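Local atomic coordinates of DUF1881 domain-containing protein (Neurospora crassa, PDB entry 5Z6D), a protein that is of unknown function but pairs a betagamma-crystallin domain, whose calcium site is rendered inoperative by the domain interface, with an Ig-like domain. Residues S154-S162 / V198-S206. The protein carries 1 engineered substitution. Residues are numbered along the deposited sequence; the frame is centred on the assembly and turned at random.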
ATOM      1  N   SER A 154     -15.498 -17.911 -12.893  1.00 36.96           N
ATOM      2  CA  SER A 154     -15.532 -19.366 -12.844  1.00 37.40           C
ATOM      3  C   SER A 154     -15.202 -19.901 -11.450  1.00 34.32           C
ATOM      4  O   SER A 154     -15.690 -20.963 -11.060  1.00 37.65           O
ATOM      5  CB  SER A 154     -14.570 -19.953 -13.887  1.00 33.22           C
ATOM      6  OG  SER A 154     -13.209 -19.696 -13.564  1.00 34.34           O
ATOM      7  N   GLY A 155     -14.385 -19.165 -10.697  1.00 30.78           N
ATOM      8  CA  GLY A 155     -13.991 -19.575  -9.360  1.00 31.21           C
ATOM      9  C   GLY A 155     -12.660 -20.302  -9.366  1.00 29.01           C
ATOM     10  O   GLY A 155     -12.088 -20.574  -8.318  1.00 29.95           O
ATOM     11  N   VAL A 156     -12.173 -20.601 -10.565  1.00 30.00           N
ATOM     12  CA  VAL A 156     -10.963 -21.392 -10.766  1.00 32.09           C
ATOM     13  C   VAL A 156      -9.679 -20.611 -10.504  1.00 32.87           C
ATOM     14  O   VAL A 156      -9.511 -19.493 -10.997  1.00 26.75           O
ATOM     15  CB  VAL A 156     -10.906 -21.948 -12.201  1.00 40.50           C
ATOM     16  CG1 VAL A 156      -9.703 -22.867 -12.373  1.00 44.88           C
ATOM     17  CG2 VAL A 156     -12.197 -22.684 -12.538  1.00 45.56           C
ATOM     18  N   TYR A 157      -8.769 -21.208  -9.743  1.00 27.21           N
ATOM     19  CA  TYR A 157      -7.478 -20.579  -9.497  1.00 22.72           C
ATOM     20  C   TYR A 157      -6.544 -20.743 -10.685  1.00 29.31           C
ATOM     21  O   TYR A 157      -6.323 -21.848 -11.181  1.00 35.78           O
ATOM     22  CB  TYR A 157      -6.834 -21.130  -8.223  1.00 17.40           C
ATOM     23  CG  TYR A 157      -7.412 -20.483  -6.996  1.00 21.83           C
ATOM     24  CD1 TYR A 157      -6.964 -19.236  -6.583  1.00 22.22           C
ATOM     25  CD2 TYR A 157      -8.446 -21.086  -6.281  1.00 23.03           C
ATOM     26  CE1 TYR A 157      -7.500 -18.616  -5.481  1.00 22.06           C
ATOM     27  CE2 TYR A 157      -8.987 -20.476  -5.170  1.00 31.74           C
ATOM     28  CZ  TYR A 157      -8.516 -19.234  -4.778  1.00 26.95           C
ATOM     29  OH  TYR A 157      -9.043 -18.602  -3.677  1.00 31.13           O
ATOM     30  N   ILE A 158      -6.010 -19.619 -11.145  1.00 25.50           N
ATOM     31  CA  ILE A 158      -5.067 -19.626 -12.241  1.00 23.26           C
ATOM     32  C   ILE A 158      -3.720 -19.999 -11.684  1.00 28.80           C
ATOM     33  O   ILE A 158      -2.996 -20.817 -12.258  1.00 29.35           O
ATOM     34  CB  ILE A 158      -4.950 -18.262 -12.919  1.00 23.10           C
ATOM     35  CG1 ILE A 158      -6.266 -17.855 -13.567  1.00 31.48           C
ATOM     36  CG2 ILE A 158      -3.817 -18.261 -13.952  1.00 30.28           C
ATOM     37  CD1 ILE A 158      -6.129 -16.597 -14.375  1.00 42.26           C
ATOM     38  N   ALA A 159      -3.378 -19.391 -10.557  1.00 28.26           N
ATOM     39  CA  ALA A 159      -2.054 -19.663 -10.005  1.00 24.73           C
ATOM     40  C   ALA A 159      -1.982 -19.350  -8.539  1.00 24.42           C
ATOM     41  O   ALA A 159      -2.681 -18.484  -8.051  1.00 23.99           O
ATOM     42  CB  ALA A 159      -0.998 -18.869 -10.747  1.00 23.96           C
ATOM     43  N   VAL A 160      -1.114 -20.055  -7.838  1.00 21.63           N
ATOM     44  CA  VAL A 160      -0.886 -19.810  -6.433  1.00 20.35           C
ATOM     45  C   VAL A 160       0.614 -19.775  -6.250  1.00 20.99           C
ATOM     46  O   VAL A 160       1.327 -20.567  -6.851  1.00 29.12           O
ATOM     47  CB  VAL A 160      -1.543 -20.890  -5.562  1.00 32.21           C
ATOM     48  CG1 VAL A 160      -1.078 -20.789  -4.127  1.00 40.57           C
ATOM     49  CG2 VAL A 160      -3.058 -20.770  -5.658  1.00 33.14           C
ATOM     50  N   GLY A 161       1.115 -18.815  -5.486  1.00 19.14           N
ATOM     51  CA  GLY A 161       2.544 -18.759  -5.257  1.00 22.36           C
ATOM     52  C   GLY A 161       2.888 -17.675  -4.270  1.00 18.81           C
ATOM     53  O   GLY A 161       2.203 -17.498  -3.266  1.00 19.21           O
ATOM     54  N   SER A 162       3.974 -16.967  -4.538  1.00 21.06           N
ATOM     55  CA  SER A 162       4.375 -15.888  -3.653  1.00 22.37           C
ATOM     56  C   SER A 162       5.222 -14.868  -4.385  1.00 19.24           C
ATOM     57  O   SER A 162       5.692 -15.108  -5.497  1.00 21.21           O
ATOM     58  CB  SER A 162       5.139 -16.433  -2.446  1.00 31.67           C
ATOM     59  OG  SER A 162       6.300 -17.125  -2.861  1.00 25.76           O
ATOM     60  N   VAL A 198       1.155  -5.211 -11.957  1.00 16.90           N
ATOM     61  CA  VAL A 198       1.261  -6.649 -12.104  1.00 18.65           C
ATOM     62  C   VAL A 198       0.207  -7.059 -13.112  1.00 18.56           C
ATOM     63  O   VAL A 198      -0.972  -6.778 -12.916  1.00 18.70           O
ATOM     64  CB  VAL A 198       1.063  -7.367 -10.769  1.00 17.79           C
ATOM     65  CG1 VAL A 198       0.983  -8.889 -10.976  1.00 21.31           C
ATOM     66  CG2 VAL A 198       2.187  -6.984  -9.798  1.00 20.13           C
ATOM     67  N   THR A 199       0.633  -7.705 -14.197  1.00 21.06           N
ATOM     68  CA  THR A 199      -0.254  -7.990 -15.313  1.00 20.66           C
ATOM     69  C   THR A 199      -0.412  -9.493 -15.536  1.00 19.15           C
ATOM     70  O   THR A 199       0.579 -10.234 -15.582  1.00 19.24           O
ATOM     71  CB  THR A 199       0.253  -7.343 -16.614  1.00 22.72           C
ATOM     72  OG1 THR A 199       0.310  -5.919 -16.451  1.00 23.35           O
ATOM     73  CG2 THR A 199      -0.676  -7.673 -17.768  1.00 24.12           C
ATOM     74  N   LEU A 200      -1.663  -9.940 -15.653  1.00 18.49           N
ATOM     75  CA  LEU A 200      -1.953 -11.314 -16.063  1.00 20.01           C
ATOM     76  C   LEU A 200      -1.719 -11.450 -17.566  1.00 24.07           C
ATOM     77  O   LEU A 200      -2.451 -10.880 -18.361  1.00 24.02           O
ATOM     78  CB  LEU A 200      -3.394 -11.708 -15.707  1.00 18.72           C
ATOM     79  CG  LEU A 200      -3.751 -13.171 -15.982  1.00 20.01           C
ATOM     80  CD1 LEU A 200      -3.047 -14.101 -14.998  1.00 24.16           C
ATOM     81  CD2 LEU A 200      -5.247 -13.391 -15.933  1.00 23.55           C
ATOM     82  N   VAL A 201      -0.686 -12.188 -17.951  1.00 21.16           N
ATOM     83  CA  VAL A 201      -0.339 -12.291 -19.368  1.00 28.32           C
ATOM     84  C   VAL A 201      -0.799 -13.626 -19.963  1.00 27.61           C
ATOM     85  O   VAL A 201      -0.821 -13.804 -21.180  1.00 31.12           O
ATOM     86  CB  VAL A 201       1.180 -12.112 -19.591  1.00 31.96           C
ATOM     87  CG1 VAL A 201       1.594 -10.659 -19.308  1.00 32.77           C
ATOM     88  CG2 VAL A 201       1.967 -13.072 -18.720  1.00 34.46           C
ATOM     89  N   ASP A 202      -1.189 -14.550 -19.096  1.00 25.11           N
ATOM     90  CA  ASP A 202      -1.646 -15.868 -19.526  1.00 28.77           C
ATOM     91  C   ASP A 202      -2.697 -16.372 -18.545  1.00 26.00           C
ATOM     92  O   ASP A 202      -2.460 -16.374 -17.343  1.00 27.99           O
ATOM     93  CB  ASP A 202      -0.457 -16.832 -19.608  1.00 30.35           C
ATOM     94  CG  ASP A 202      -0.870 -18.256 -19.928  1.00 39.98           C
ATOM     95  OD1 ASP A 202      -1.966 -18.457 -20.494  1.00 39.03           O
ATOM     96  OD2 ASP A 202      -0.084 -19.178 -19.616  1.00 44.96           O
ATOM     97  N   ASN A 203      -3.862 -16.776 -19.039  1.00 27.06           N
ATOM     98  CA  ASN A 203      -4.924 -17.192 -18.128  1.00 26.39           C
ATOM     99  C   ASN A 203      -5.099 -18.705 -18.075  1.00 24.30           C
ATOM    100  O   ASN A 203      -6.069 -19.204 -17.514  1.00 25.91           O
ATOM    101  CB  ASN A 203      -6.247 -16.507 -18.492  1.00 27.78           C
ATOM    102  CG  ASN A 203      -6.695 -16.796 -19.912  1.00 28.88           C
ATOM    103  OD1 ASN A 203      -5.927 -17.290 -20.732  1.00 33.10           O
ATOM    104  ND2 ASN A 203      -7.947 -16.468 -20.211  1.00 31.00           N
ATOM    105  N   LYS A 204      -4.137 -19.427 -18.634  1.00 24.27           N
ATOM    106  CA  LYS A 204      -4.089 -20.879 -18.487  1.00 25.15           C
ATOM    107  C   LYS A 204      -3.544 -21.271 -17.109  1.00 27.02           C
ATOM    108  O   LYS A 204      -2.439 -20.882 -16.743  1.00 28.93           O
ATOM    109  CB  LYS A 204      -3.228 -21.501 -19.591  1.00 27.98           C
ATOM    110  CG  LYS A 204      -3.260 -23.023 -19.619  1.00 30.34           C
ATOM    111  CD  LYS A 204      -2.243 -23.576 -20.615  1.00 38.84           C
ATOM    112  CE  LYS A 204      -2.539 -25.025 -20.968  1.00 47.33           C
ATOM    113  NZ  LYS A 204      -2.555 -25.900 -19.764  1.00 53.05           N
ATOM    114  N   PRO A 205      -4.320 -22.045 -16.341  1.00 27.87           N
ATOM    115  CA  PRO A 205      -3.917 -22.471 -15.002  1.00 30.92           C
ATOM    116  C   PRO A 205      -2.635 -23.276 -15.020  1.00 34.68           C
ATOM    117  O   PRO A 205      -2.316 -23.930 -16.018  1.00 32.71           O
ATOM    118  CB  PRO A 205      -5.093 -23.341 -14.539  1.00 28.52           C
ATOM    119  CG  PRO A 205      -6.230 -22.834 -15.295  1.00 32.35           C
ATOM    120  CD  PRO A 205      -5.679 -22.501 -16.654  1.00 32.79           C
ATOM    121  N   SER A 206      -1.917 -23.213 -13.908  1.00 33.49           N
ATOM    122  CA  SER A 206      -0.691 -23.969 -13.729  1.00 38.32           C
ATOM    123  C   SER A 206      -0.925 -25.460 -13.974  1.00 46.11           C
ATOM    124  O   SER A 206      -1.840 -26.064 -13.406  1.00 47.11           O
ATOM    125  CB  SER A 206      -0.140 -23.723 -12.323  1.00 33.13           C
ATOM    126  OG  SER A 206      -0.134 -22.331 -12.028  1.00 34.07           O
TER
HETATM  127  O   HOH W   1       0.293 -22.304  -9.395  1.00 33.64           O
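Ile158 O takes two contacts from residues 205-206: Ser206 N donates to it at 3.1 Å, with an N-H...O angle of 156°, and Pro205 CA adds a CA-H...O contact at 3.3 Å. The donor lies nearly in line with the C=O bond. Ser206 OG, which accepts from Gln185 NE2, is hydrogen-bonded to the O of a water at 2.7 Å, and that water accepts from Val160 N, a bridge that ties Ser206 to the strand one step past Ala159. Here the segment that follows strand 195-200 turns back across the start of strand 157-168, linking the two sheets at one end of the Ig-like sandwich. Ile158 and Ala159 both face Val149, making a classic beta bulge in strand 157-168. With CG1 anti to its own carbonyl carbon (chi1 -64°), Ile158 sends CD1 to meet Leu200 tip to tip, 3.7 Å from Leu200 CD2, while CG2 lies beside the backbone oxygens of Asp202 and Lys204. An alanine here would keep the backbone bond but lack the methyl that meets Leu200 CD2, and would probably open a gap between Leu200 and the backbone of residues 202-204. Lys204 N donates to Asp202 OD1 at 3.0 Å, from above the carboxylate plane, which closes an Asx turn.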